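Local structure of oligopeptide-binding protein AppA (Bacillus subtilis, 1XOC) at residues 22-27 / 236-241; 29-34 / 219-224; 366-371 / 395-400. The protein binds oligopeptides, here a nonapeptide, as the solute-binding component of an ABC-type oligopeptide permease that can replace the Opp system in sporulation and genetic competence. One frame throughout, in Å; residues are numbered along the deposited sequence.

Interaction 1: residues 22-27 / 236-241; sequences GDLVVG and DINFFN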
ATOM      1  N   GLY A  22      29.773   0.166  -1.053  1.00 32.61           N
ATOM      2  CA  GLY A  22      29.002   0.604   0.088  1.00 33.19           C
ATOM      3  C   GLY A  22      27.819  -0.276   0.417  1.00 32.55           C
ATOM      4  O   GLY A  22      27.377  -1.134  -0.362  1.00 32.70           O
ATOM      5  N   ASP A  23      27.295  -0.043   1.610  1.00 32.78           N
ATOM      6  CA  ASP A  23      26.234  -0.842   2.174  1.00 32.83           C
ATOM      7  C   ASP A  23      25.144   0.107   2.702  1.00 33.06           C
ATOM      8  O   ASP A  23      25.410   1.043   3.469  1.00 33.46           O
ATOM      9  CB  ASP A  23      26.818  -1.748   3.260  1.00 33.86           C
ATOM     10  CG  ASP A  23      27.974  -2.600   2.745  1.00 35.26           C
ATOM     11  OD1 ASP A  23      27.741  -3.590   2.029  1.00 36.60           O
ATOM     12  OD2 ASP A  23      29.156  -2.291   3.054  1.00 38.36           O
ATOM     13  N   LEU A  24      23.927  -0.090   2.245  1.00 32.41           N
ATOM     14  CA  LEU A  24      22.825   0.714   2.747  1.00 32.35           C
ATOM     15  C   LEU A  24      22.074  -0.128   3.765  1.00 31.35           C
ATOM     16  O   LEU A  24      21.815  -1.305   3.529  1.00 31.50           O
ATOM     17  CB  LEU A  24      21.901   1.184   1.626  1.00 32.92           C
ATOM     18  CG  LEU A  24      21.027   2.390   1.961  1.00 33.22           C
ATOM     19  CD1 LEU A  24      21.836   3.662   1.898  1.00 34.74           C
ATOM     20  CD2 LEU A  24      19.874   2.423   1.022  1.00 34.54           C
ATOM     21  N   VAL A  25      21.760   0.474   4.906  1.00 30.72           N
ATOM     22  CA  VAL A  25      20.972  -0.191   5.928  1.00 29.75           C
ATOM     23  C   VAL A  25      19.731   0.660   6.151  1.00 28.94           C
ATOM     24  O   VAL A  25      19.795   1.748   6.722  1.00 28.67           O
ATOM     25  CB  VAL A  25      21.751  -0.415   7.233  1.00 29.39           C
ATOM     26  CG1 VAL A  25      20.872  -1.154   8.254  1.00 31.61           C
ATOM     27  CG2 VAL A  25      23.044  -1.185   6.970  1.00 30.27           C
ATOM     28  N   VAL A  26      18.622   0.131   5.661  1.00 28.58           N
ATOM     29  CA  VAL A  26      17.305   0.775   5.651  1.00 29.19           C
ATOM     30  C   VAL A  26      16.546   0.332   6.899  1.00 29.36           C
ATOM     31  O   VAL A  26      16.345  -0.870   7.139  1.00 30.44           O
ATOM     32  CB  VAL A  26      16.507   0.367   4.390  1.00 28.97           C
ATOM     33  CG1 VAL A  26      15.096   0.962   4.350  1.00 29.22           C
ATOM     34  CG2 VAL A  26      17.310   0.731   3.144  1.00 30.57           C
ATOM     35  N   GLY A  27      16.105   1.299   7.691  1.00 29.38           N
ATOM     36  CA  GLY A  27      15.295   0.986   8.881  1.00 28.52           C
ATOM     37  C   GLY A  27      13.836   0.872   8.474  1.00 29.69           C
ATOM     38  O   GLY A  27      13.342   1.673   7.654  1.00 31.09           O
ATOM     39  N   ASP A 236      23.870   3.054  12.981  1.00 32.64           N
ATOM     40  CA  ASP A 236      23.511   1.647  12.859  1.00 32.75           C
ATOM     41  C   ASP A 236      22.529   1.395  11.699  1.00 31.99           C
ATOM     42  O   ASP A 236      22.461   0.292  11.176  1.00 31.94           O
ATOM     43  CB  ASP A 236      22.950   1.141  14.189  1.00 33.46           C
ATOM     44  CG  ASP A 236      23.998   1.137  15.284  1.00 36.99           C
ATOM     45  OD1 ASP A 236      25.094   0.621  15.005  1.00 38.79           O
ATOM     46  OD2 ASP A 236      23.742   1.683  16.387  1.00 41.61           O
ATOM     47  N   ILE A 237      21.749   2.420  11.340  1.00 30.41           N
ATOM     48  CA  ILE A 237      21.050   2.462  10.065  1.00 29.97           C
ATOM     49  C   ILE A 237      21.438   3.778   9.411  1.00 29.23           C
ATOM     50  O   ILE A 237      21.870   4.721  10.090  1.00 28.12           O
ATOM     51  CB  ILE A 237      19.502   2.345  10.198  1.00 30.55           C
ATOM     52  CG1 ILE A 237      18.877   3.515  10.951  1.00 29.12           C
ATOM     53  CG2 ILE A 237      19.135   1.023  10.888  1.00 28.95           C
ATOM     54  CD1 ILE A 237      17.346   3.493  11.003  1.00 30.74           C
ATOM     55  N   ASN A 238      21.273   3.839   8.090  1.00 28.90           N
ATOM     56  CA  ASN A 238      21.628   5.043   7.359  1.00 29.35           C
ATOM     57  C   ASN A 238      20.590   5.495   6.359  1.00 29.46           C
ATOM     58  O   ASN A 238      20.860   6.425   5.574  1.00 28.92           O
ATOM     59  CB  ASN A 238      23.018   4.899   6.719  1.00 30.22           C
ATOM     60  CG  ASN A 238      23.134   3.716   5.797  1.00 30.52           C
ATOM     61  OD1 ASN A 238      22.167   3.213   5.277  1.00 32.16           O
ATOM     62  ND2 ASN A 238      24.362   3.281   5.562  1.00 34.99           N
ATOM     63  N   PHE A 239      19.391   4.904   6.394  1.00 29.49           N
ATOM     64  CA  PHE A 239      18.282   5.332   5.537  1.00 29.14           C
ATOM     65  C   PHE A 239      16.978   5.071   6.286  1.00 29.92           C
ATOM     66  O   PHE A 239      16.753   3.947   6.760  1.00 28.72           O
ATOM     67  CB  PHE A 239      18.323   4.580   4.207  1.00 29.60           C
ATOM     68  CG  PHE A 239      17.399   5.140   3.149  1.00 30.19           C
ATOM     69  CD1 PHE A 239      16.039   4.797   3.139  1.00 31.20           C
ATOM     70  CD2 PHE A 239      17.870   6.024   2.176  1.00 30.27           C
ATOM     71  CE1 PHE A 239      15.185   5.291   2.171  1.00 31.38           C
ATOM     72  CE2 PHE A 239      17.013   6.566   1.196  1.00 30.18           C
ATOM     73  CZ  PHE A 239      15.659   6.219   1.204  1.00 29.99           C
ATOM     74  N   PHE A 240      16.137   6.099   6.431  1.00 29.74           N
ATOM     75  CA  PHE A 240      14.946   5.975   7.276  1.00 29.71           C
ATOM     76  C   PHE A 240      13.963   7.094   6.984  1.00 29.99           C
ATOM     77  O   PHE A 240      14.375   8.230   6.770  1.00 29.27           O
ATOM     78  CB  PHE A 240      15.345   5.991   8.771  1.00 29.99           C
ATOM     79  CG  PHE A 240      14.216   5.647   9.694  1.00 29.78           C
ATOM     80  CD1 PHE A 240      13.540   4.462   9.537  1.00 30.61           C
ATOM     81  CD2 PHE A 240      13.777   6.532  10.647  1.00 30.15           C
ATOM     82  CE1 PHE A 240      12.471   4.151  10.379  1.00 32.99           C
ATOM     83  CE2 PHE A 240      12.674   6.221  11.480  1.00 30.19           C
ATOM     84  CZ  PHE A 240      12.045   5.054  11.334  1.00 29.00           C
ATOM     85  N   ASN A 241      12.658   6.772   7.041  1.00 30.32           N
ATOM     86  CA  ASN A 241      11.575   7.754   6.983  1.00 30.37           C
ATOM     87  C   ASN A 241      11.327   8.300   8.373  1.00 30.79           C
ATOM     88  O   ASN A 241      10.642   7.670   9.196  1.00 30.12           O
ATOM     89  CB  ASN A 241      10.308   7.088   6.441  1.00 31.27           C
ATOM     90  CG  ASN A 241       9.191   8.093   6.111  1.00 32.87           C
ATOM     91  OD1 ASN A 241       9.290   9.305   6.367  1.00 32.87           O
ATOM     92  ND2 ASN A 241       8.113   7.563   5.535  1.00 39.32           N
TER
HETATM   93  O   HOH W   1      11.891   3.883   6.837  1.00 25.40           O

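Interaction 2: residues 29-34 / 219-224; sequences IGEPTL and YKVIPD. With ZN (zinc ion), chain P.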
ATOM      1  N   ILE A  29       9.837  -0.048  10.145  1.00 29.19           N
ATOM      2  CA  ILE A  29       9.037  -0.418  11.341  1.00 29.00           C
ATOM      3  C   ILE A  29       8.123  -1.622  11.137  1.00 29.37           C
ATOM      4  O   ILE A  29       7.456  -2.042  12.088  1.00 29.79           O
ATOM      5  CB  ILE A  29       8.201   0.759  11.885  1.00 28.67           C
ATOM      6  CG1 ILE A  29       7.110   1.187  10.904  1.00 29.54           C
ATOM      7  CG2 ILE A  29       9.143   1.914  12.269  1.00 30.78           C
ATOM      8  CD1 ILE A  29       6.081   2.158  11.522  1.00 30.40           C
ATOM      9  N   GLY A  30       8.086  -2.182   9.940  1.00 29.15           N
ATOM     10  CA  GLY A  30       7.248  -3.358   9.650  1.00 29.60           C
ATOM     11  C   GLY A  30       8.039  -4.464   8.955  1.00 30.38           C
ATOM     12  O   GLY A  30       8.787  -4.203   8.034  1.00 32.02           O
ATOM     13  N   GLU A  31       7.884  -5.693   9.430  1.00 29.83           N
ATOM     14  CA  GLU A  31       8.539  -6.834   8.792  1.00 28.71           C
ATOM     15  C   GLU A  31       7.715  -7.378   7.650  1.00 28.68           C
ATOM     16  O   GLU A  31       6.503  -7.528   7.795  1.00 28.35           O
ATOM     17  CB  GLU A  31       8.763  -7.939   9.811  1.00 28.24           C
ATOM     18  CG  GLU A  31       9.675  -9.045   9.337  1.00 28.09           C
ATOM     19  CD  GLU A  31      10.159  -9.906  10.472  1.00 28.19           C
ATOM     20  OE1 GLU A  31       9.575  -9.852  11.589  1.00 36.61           O
ATOM     21  OE2 GLU A  31      11.124 -10.652  10.226  1.00 28.18           O
ATOM     22  N   PRO A  32       8.367  -7.705   6.510  1.00 28.95           N
ATOM     23  CA  PRO A  32       7.629  -8.369   5.447  1.00 29.44           C
ATOM     24  C   PRO A  32       7.063  -9.733   5.824  1.00 27.62           C
ATOM     25  O   PRO A  32       7.450 -10.367   6.870  1.00 28.18           O
ATOM     26  CB  PRO A  32       8.678  -8.540   4.335  1.00 29.29           C
ATOM     27  CG  PRO A  32       9.727  -7.536   4.636  1.00 32.12           C
ATOM     28  CD  PRO A  32       9.784  -7.487   6.130  1.00 29.76           C
ATOM     29  N   THR A  33       6.176 -10.216   4.964  1.00 27.54           N
ATOM     30  CA  THR A  33       5.546 -11.521   5.114  1.00 28.57           C
ATOM     31  C   THR A  33       6.080 -12.514   4.077  1.00 28.69           C
ATOM     32  O   THR A  33       6.467 -13.618   4.398  1.00 28.92           O
ATOM     33  CB  THR A  33       4.039 -11.364   4.947  1.00 28.85           C
ATOM     34  OG1 THR A  33       3.531 -10.589   6.026  1.00 30.55           O
ATOM     35  CG2 THR A  33       3.320 -12.690   5.066  1.00 27.92           C
ATOM     36  N   LEU A  34       6.094 -12.097   2.821  1.00 28.68           N
ATOM     37  CA  LEU A  34       6.611 -12.942   1.775  1.00 28.72           C
ATOM     38  C   LEU A  34       6.936 -12.105   0.539  1.00 28.55           C
ATOM     39  O   LEU A  34       6.533 -10.975   0.456  1.00 29.04           O
ATOM     40  CB  LEU A  34       5.604 -14.042   1.434  1.00 28.42           C
ATOM     41  CG  LEU A  34       4.404 -13.770   0.525  1.00 32.05           C
ATOM     42  CD1 LEU A  34       3.612 -14.974   0.172  1.00 38.63           C
ATOM     43  CD2 LEU A  34       3.513 -12.686   0.971  1.00 31.96           C
ATOM     44  N   TYR A 219      17.550  -4.561   5.089  1.00 30.00           N
ATOM     45  CA  TYR A 219      16.264  -4.037   5.513  1.00 28.68           C
ATOM     46  C   TYR A 219      16.119  -4.463   6.959  1.00 28.73           C
ATOM     47  O   TYR A 219      15.838  -5.597   7.235  1.00 29.66           O
ATOM     48  CB  TYR A 219      15.155  -4.667   4.666  1.00 30.35           C
ATOM     49  CG  TYR A 219      13.803  -3.980   4.606  1.00 30.67           C
ATOM     50  CD1 TYR A 219      12.736  -4.446   5.335  1.00 31.90           C
ATOM     51  CD2 TYR A 219      13.583  -2.921   3.753  1.00 29.72           C
ATOM     52  CE1 TYR A 219      11.511  -3.861   5.252  1.00 30.06           C
ATOM     53  CE2 TYR A 219      12.356  -2.331   3.667  1.00 31.36           C
ATOM     54  CZ  TYR A 219      11.319  -2.801   4.410  1.00 30.92           C
ATOM     55  OH  TYR A 219      10.080  -2.224   4.334  1.00 33.06           O
ATOM     56  N   LYS A 220      16.340  -3.519   7.856  1.00 28.80           N
ATOM     57  CA  LYS A 220      16.470  -3.822   9.263  1.00 28.96           C
ATOM     58  C   LYS A 220      15.165  -3.537   9.974  1.00 29.74           C
ATOM     59  O   LYS A 220      14.677  -2.431   9.943  1.00 29.55           O
ATOM     60  CB  LYS A 220      17.601  -3.010   9.878  1.00 28.97           C
ATOM     61  CG  LYS A 220      17.942  -3.433  11.297  1.00 29.28           C
ATOM     62  CD  LYS A 220      19.145  -2.701  11.830  1.00 30.19           C
ATOM     63  CE  LYS A 220      19.482  -3.183  13.231  1.00 29.24           C
ATOM     64  NZ  LYS A 220      20.618  -2.429  13.773  1.00 33.02           N
ATOM     65  N   VAL A 221      14.613  -4.557  10.611  1.00 29.88           N
ATOM     66  CA  VAL A 221      13.313  -4.433  11.227  1.00 30.24           C
ATOM     67  C   VAL A 221      13.430  -3.883  12.639  1.00 29.71           C
ATOM     68  O   VAL A 221      14.041  -4.492  13.503  1.00 29.10           O
ATOM     69  CB  VAL A 221      12.581  -5.775  11.254  1.00 30.98           C
ATOM     70  CG1 VAL A 221      11.201  -5.588  11.770  1.00 31.93           C
ATOM     71  CG2 VAL A 221      12.540  -6.377   9.874  1.00 34.31           C
ATOM     72  N   ILE A 222      12.838  -2.719  12.848  1.00 28.56           N
ATOM     73  CA  ILE A 222      12.889  -2.041  14.120  1.00 28.91           C
ATOM     74  C   ILE A 222      11.481  -1.545  14.454  1.00 28.76           C
ATOM     75  O   ILE A 222      11.141  -0.424  14.119  1.00 29.93           O
ATOM     76  CB  ILE A 222      13.880  -0.848  14.083  1.00 28.24           C
ATOM     77  CG1 ILE A 222      15.239  -1.271  13.489  1.00 28.60           C
ATOM     78  CG2 ILE A 222      14.056  -0.255  15.480  1.00 28.49           C
ATOM     79  CD1 ILE A 222      16.146  -0.099  13.248  1.00 30.53           C
ATOM     80  N   PRO A 223      10.645  -2.360  15.111  1.00 29.50           N
ATOM     81  CA  PRO A 223       9.239  -1.942  15.321  1.00 29.04           C
ATOM     82  C   PRO A 223       9.048  -1.003  16.506  1.00 28.79           C
ATOM     83  O   PRO A 223       8.378  -1.337  17.501  1.00 27.43           O
ATOM     84  CB  PRO A 223       8.520  -3.268  15.459  1.00 29.94           C
ATOM     85  CG  PRO A 223       9.487  -4.053  16.232  1.00 31.22           C
ATOM     86  CD  PRO A 223      10.865  -3.709  15.666  1.00 30.08           C
ATOM     87  N   ASP A 224       9.710   0.146  16.400  1.00 28.85           N
ATOM     88  CA  ASP A 224       9.749   1.191  17.378  1.00 30.48           C
ATOM     89  C   ASP A 224      10.427   2.384  16.730  1.00 31.45           C
ATOM     90  O   ASP A 224      11.643   2.399  16.557  1.00 31.27           O
ATOM     91  CB  ASP A 224      10.574   0.740  18.576  1.00 31.02           C
ATOM     92  CG  ASP A 224      10.695   1.796  19.629  1.00 33.34           C
ATOM     93  OD1 ASP A 224      10.612   3.008  19.350  1.00 36.37           O
ATOM     94  OD2 ASP A 224      10.871   1.380  20.773  1.00 39.21           O
TER
HETATM   95 ZN    ZN P 534      11.079   2.815  22.375  1.00 93.24          ZN
HETATM   96  O   HOH W   2       9.461   4.210  22.356  0.50 32.93           O

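Interaction 3: residues 366-371 / 395-400; sequences TNQGNK and IVEWSA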
ATOM      1  N   THR A 366      -3.889  -0.784  15.921  1.00 27.49           N
ATOM      2  CA  THR A 366      -2.962  -0.219  14.927  1.00 28.07           C
ATOM      3  C   THR A 366      -1.629  -0.927  15.004  1.00 27.99           C
ATOM      4  O   THR A 366      -1.461  -1.801  15.883  1.00 27.48           O
ATOM      5  CB  THR A 366      -2.767   1.310  15.084  1.00 27.13           C
ATOM      6  OG1 THR A 366      -2.187   1.813  13.858  1.00 28.03           O
ATOM      7  CG2 THR A 366      -1.885   1.651  16.229  1.00 29.34           C
ATOM      8  N   ASN A 367      -0.682  -0.576  14.139  1.00 28.16           N
ATOM      9  CA  ASN A 367       0.564  -1.333  14.049  1.00 29.41           C
ATOM     10  C   ASN A 367       1.686  -0.879  14.977  1.00 29.08           C
ATOM     11  O   ASN A 367       2.012   0.311  15.045  1.00 28.06           O
ATOM     12  CB  ASN A 367       1.078  -1.396  12.603  1.00 29.47           C
ATOM     13  CG  ASN A 367       1.165  -0.048  11.944  1.00 30.29           C
ATOM     14  OD1 ASN A 367       0.167   0.656  11.838  1.00 30.55           O
ATOM     15  ND2 ASN A 367       2.360   0.302  11.471  1.00 30.38           N
ATOM     16  N   GLN A 368       2.258  -1.864  15.694  1.00 30.07           N
ATOM     17  CA  GLN A 368       3.443  -1.713  16.563  1.00 30.79           C
ATOM     18  C   GLN A 368       4.579  -0.983  15.850  1.00 30.47           C
ATOM     19  O   GLN A 368       5.045  -1.429  14.799  1.00 30.08           O
ATOM     20  CB  GLN A 368       3.920  -3.090  17.040  1.00 31.23           C
ATOM     21  CG  GLN A 368       5.059  -3.029  18.062  1.00 30.94           C
ATOM     22  CD  GLN A 368       5.601  -4.392  18.433  1.00 35.33           C
ATOM     23  OE1 GLN A 368       6.401  -4.502  19.365  1.00 43.18           O
ATOM     24  NE2 GLN A 368       5.183  -5.441  17.717  1.00 39.95           N
ATOM     25  N   GLY A 369       5.022   0.123  16.434  1.00 29.99           N
ATOM     26  CA  GLY A 369       6.202   0.807  15.984  1.00 30.56           C
ATOM     27  C   GLY A 369       5.888   2.126  15.302  1.00 30.96           C
ATOM     28  O   GLY A 369       6.778   2.970  15.122  1.00 32.97           O
ATOM     29  N   ASN A 370       4.631   2.322  14.923  1.00 30.16           N
ATOM     30  CA  ASN A 370       4.230   3.584  14.360  1.00 30.77           C
ATOM     31  C   ASN A 370       3.705   4.394  15.533  1.00 30.73           C
ATOM     32  O   ASN A 370       2.546   4.290  15.900  1.00 30.69           O
ATOM     33  CB  ASN A 370       3.191   3.397  13.252  1.00 30.68           C
ATOM     34  CG  ASN A 370       2.918   4.662  12.474  1.00 28.86           C
ATOM     35  OD1 ASN A 370       2.762   4.643  11.206  1.00 34.17           O
ATOM     36  ND2 ASN A 370       2.895   5.759  13.159  1.00 25.70           N
ATOM     37  N   LYS A 371       4.579   5.205  16.100  1.00 31.03           N
ATOM     38  CA  LYS A 371       4.213   6.003  17.233  0.50 31.07           C
ATOM     39  C   LYS A 371       3.166   7.063  16.967  1.00 30.51           C
ATOM     40  O   LYS A 371       2.371   7.363  17.827  1.00 29.26           O
ATOM     41  CB  LYS A 371       5.444   6.585  17.914  0.50 31.99           C
ATOM     42  CG  LYS A 371       6.144   7.674  17.159  0.50 35.39           C
ATOM     43  CD  LYS A 371       7.389   8.186  17.912  0.50 37.93           C
ATOM     44  CE  LYS A 371       8.118   9.269  17.110  0.50 35.25           C
ATOM     45  NZ  LYS A 371       9.337   9.841  17.783  0.50 39.60           N
ATOM     46  N   ILE A 395      -2.174  -2.536  20.171  1.00 30.05           N
ATOM     47  CA  ILE A 395      -1.074  -2.379  19.227  1.00 29.88           C
ATOM     48  C   ILE A 395      -0.674  -3.790  18.811  1.00 29.68           C
ATOM     49  O   ILE A 395      -0.501  -4.659  19.677  1.00 28.35           O
ATOM     50  CB  ILE A 395       0.108  -1.637  19.918  1.00 30.93           C
ATOM     51  CG1 ILE A 395      -0.297  -0.193  20.271  0.50 30.98           C
ATOM     52  CG2 ILE A 395       1.321  -1.625  19.015  0.50 30.20           C
ATOM     53  CD1 ILE A 395       0.643   0.492  21.244  0.50 30.71           C
ATOM     54  N   VAL A 396      -0.553  -4.040  17.516  1.00 28.78           N
ATOM     55  CA  VAL A 396      -0.223  -5.364  17.039  1.00 29.56           C
ATOM     56  C   VAL A 396       0.891  -5.317  16.003  1.00 28.56           C
ATOM     57  O   VAL A 396       1.036  -4.360  15.238  1.00 28.24           O
ATOM     58  CB  VAL A 396      -1.511  -6.244  16.652  1.00 32.15           C
ATOM     59  CG1 VAL A 396      -2.902  -5.547  16.894  1.00 28.89           C
ATOM     60  CG2 VAL A 396      -1.377  -7.034  15.406  1.00 30.61           C
ATOM     61  N   GLU A 397       1.714  -6.351  16.031  1.00 28.67           N
ATOM     62  CA  GLU A 397       2.877  -6.429  15.170  1.00 28.07           C
ATOM     63  C   GLU A 397       2.408  -6.440  13.727  1.00 28.16           C
ATOM     64  O   GLU A 397       1.387  -7.037  13.412  1.00 28.09           O
ATOM     65  CB  GLU A 397       3.640  -7.726  15.489  1.00 28.14           C
ATOM     66  CG  GLU A 397       4.926  -7.904  14.692  1.00 29.25           C
ATOM     67  CD  GLU A 397       4.726  -8.579  13.335  1.00 31.13           C
ATOM     68  OE1 GLU A 397       5.432  -8.195  12.360  1.00 32.32           O
ATOM     69  OE2 GLU A 397       3.874  -9.497  13.256  1.00 29.66           O
ATOM     70  N   TRP A 398       3.154  -5.761  12.866  1.00 27.67           N
ATOM     71  CA  TRP A 398       2.732  -5.484  11.481  1.00 27.95           C
ATOM     72  C   TRP A 398       2.282  -6.704  10.697  1.00 27.39           C
ATOM     73  O   TRP A 398       1.171  -6.721  10.202  1.00 28.18           O
ATOM     74  CB  TRP A 398       3.882  -4.833  10.733  1.00 28.04           C
ATOM     75  CG  TRP A 398       3.591  -4.525   9.296  1.00 28.54           C
ATOM     76  CD1 TRP A 398       4.212  -5.059   8.208  1.00 28.85           C
ATOM     77  CD2 TRP A 398       2.573  -3.654   8.803  1.00 29.02           C
ATOM     78  NE1 TRP A 398       3.660  -4.530   7.043  1.00 29.07           N
ATOM     79  CE2 TRP A 398       2.649  -3.668   7.386  1.00 29.50           C
ATOM     80  CE3 TRP A 398       1.626  -2.833   9.407  1.00 30.02           C
ATOM     81  CZ2 TRP A 398       1.792  -2.913   6.593  1.00 30.91           C
ATOM     82  CZ3 TRP A 398       0.794  -2.066   8.612  1.00 29.91           C
ATOM     83  CH2 TRP A 398       0.873  -2.119   7.229  1.00 30.03           C
ATOM     84  N   SER A 399       3.121  -7.735  10.606  1.00 27.20           N
ATOM     85  CA  SER A 399       2.776  -8.912   9.804  1.00 27.58           C
ATOM     86  C   SER A 399       1.499  -9.558  10.319  1.00 28.46           C
ATOM     87  O   SER A 399       0.654 -10.006   9.553  1.00 29.02           O
ATOM     88  CB  SER A 399       3.934  -9.909   9.712  1.00 27.51           C
ATOM     89  OG  SER A 399       4.088 -10.630  10.929  1.00 30.20           O
ATOM     90  N   ALA A 400       1.351  -9.632  11.644  1.00 28.12           N
ATOM     91  CA  ALA A 400       0.152 -10.182  12.216  1.00 28.13           C
ATOM     92  C   ALA A 400      -1.082  -9.355  11.947  1.00 27.71           C
ATOM     93  O   ALA A 400      -2.137  -9.910  11.707  1.00 27.98           O
ATOM     94  CB  ALA A 400       0.339 -10.344  13.698  1.00 28.36           C
TER
HETATM   95  O   HOH W   3       5.540  -4.311  13.948  1.00 21.64           O

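Interaction 1: residues 22-27 / 236-241
Asn238 turns its side-chain amide onto the backbone of strand 23-28 and bonds it twice. Its OD1 accepts from Val25 N at 2.8 Å, with the donor tilted 31° from the carbonyl plane. Its ND2 donates to Asp23 O at 3.2 Å, and that oxygen lies almost in the amide plane. CG sits between the backbone N and the carbonyl carbon (chi1 57°), which lays the amide along the strand, ND2 toward Asp23 and OD1 at Val25. The backbone adds to this grip. Val25 O takes a straight bond from Asn238 N, 2.9 Å, and a weak one from Phe239 N. Gly27 N donates to Phe239 O at 2.9 Å, closing a single bridge between Val26 and Phe239.

Apolar groups flank these bonds. Val25 CG1 meets Ile237 CG2 at 3.8 Å, the two side chains crossing at about a right angle. Val26 CG2 lies alongside Phe239 CB. The Phe240 ring brings its edge, at CD1, to Gly27 O, 3.4 Å away. Ile237 CD1 lies against Gly27 CA, 3.9 Å away, where the glycine offers no side chain.

Farther out, strand 216-221 pairs with the other edge of 23-28, and Thr216 holds Asp23 OD1. Phe239 also meets the ring of Trp516. A water links Gly27 O to Asn241 N. The side-chain amide thus supplies pairing where regular strand pairing is lacking.

Interaction 2: residues 29-34 / 219-224
The backbones of 29-34 and 219-224 run 122° apart, and their CA atoms are nearest at Ile29 and Pro223; beside this pair Ile29 CA makes a CA-H...O contact with Ile222 O, 3.5 Å. No conventional hydrogen bond crosses between the segments. Ile29 CG2 also rests on Ile222 O, 3.6 Å away. Pro223 CB touches Ile29 O.

Val221 spreads both methyls against Glu31. Its CG1 meets Glu31 CB at 3.9 Å, and CG2 reaches Glu31 CG at 4.0 Å, the side chains crossing at about a right angle. Glu31 CG stands opposite the backbone N (chi1 -168°) and the chain runs on extended, carrying the carboxylate to Gly196 N and Trp193 NE1. An alanine in place of Val221 is likely to open a gap beside Glu31 CB and CG, leaving them without the two methyls they pack on.

Here the first strand of the mixed sheet, 23-28, has passed into a loop, while its parallel neighbour 216-221 ends. Pro223 centres an inverse gamma turn, closed by Asp224 N to Ile222 O, and leads into helix 225-234.

Tyr219 points its CE1 edge at Gly30 O, 3.9 Å off and near the ring plane. Pro32 CD approaches the same carbon obliquely at 4.1 Å. The Tyr219 hydroxyl bonds to Asp47. Asp224 caps the helix through OD1, on Ala227 N, and its OD2 binds a zinc ion at 2.2 Å.

Interaction 3: residues 366-371 / 395-400
The indole of Trp398 meets Asn367 at its edge, with CE3 lying 3.5 Å from Asn367 CB, close to the ring plane. The two side chains run side by side, and the amide is turned 62° from the indole. Asn367 ND2 bonds to the backbone of the bound peptide, its OD1 takes a bond from Arg373, and Trp398 NE1 donates to Asp42.

The amide of Gln368 is turned 73° from the carboxylate of Glu397. Gln368 NE2 lies against Glu397 CB, 3.5 Å away. Glu397 is the N-cap of helix 398-405. It is bent at chi2 (-87°), which folds its carboxylate over the start of the helix. OE1 takes Ser399 N from above the carboxylate plane. OE2 takes Ala400 N likewise, and Ser399 OG through its syn lone pair.

Backbone bonds run from Val396 N to Thr366 O, 2.9 Å, and from Gln368 N to Val396 O, 2.8 Å. A water joins Gln368 O to Trp398 N. A type II turn from Asn367 to Asn370 then leads into helix 371-385. These are the C-terminal ends of two parallel strands in a beta-alpha-beta unit, 358-367, 371-385 and 390-396. Peptide binding at such strand ends fits the periplasmic-binding-protein fold.

In the fold
Interactions 1 and 2 are joined through one sheet, in which strand 23-28 pairs with 216-221; their centres are about 13 Å apart. Val26 O lies 2.7 Å from Lys220 N in a probable hydrogen bond. Ile237 CG2 also packs on Lys220 CD and Ile222 CD1. Interaction 2 then touches interaction 3, whose centre is about 10 Å from its own. Glu31 O lies 3.4 Å from Trp398 CD1, and Ile29 CD1 is 3.6 Å from Asn370 CB. Interactions 1 and 3 do not touch; their nearest atoms are about 7 Å apart. Each pair of segments reaches the bound peptide: Asn241 and Ile29 pack on its side chains, Asn370 and Trp398 on its backbone, and Asn367, in interaction 3, adds a hydrogen bond.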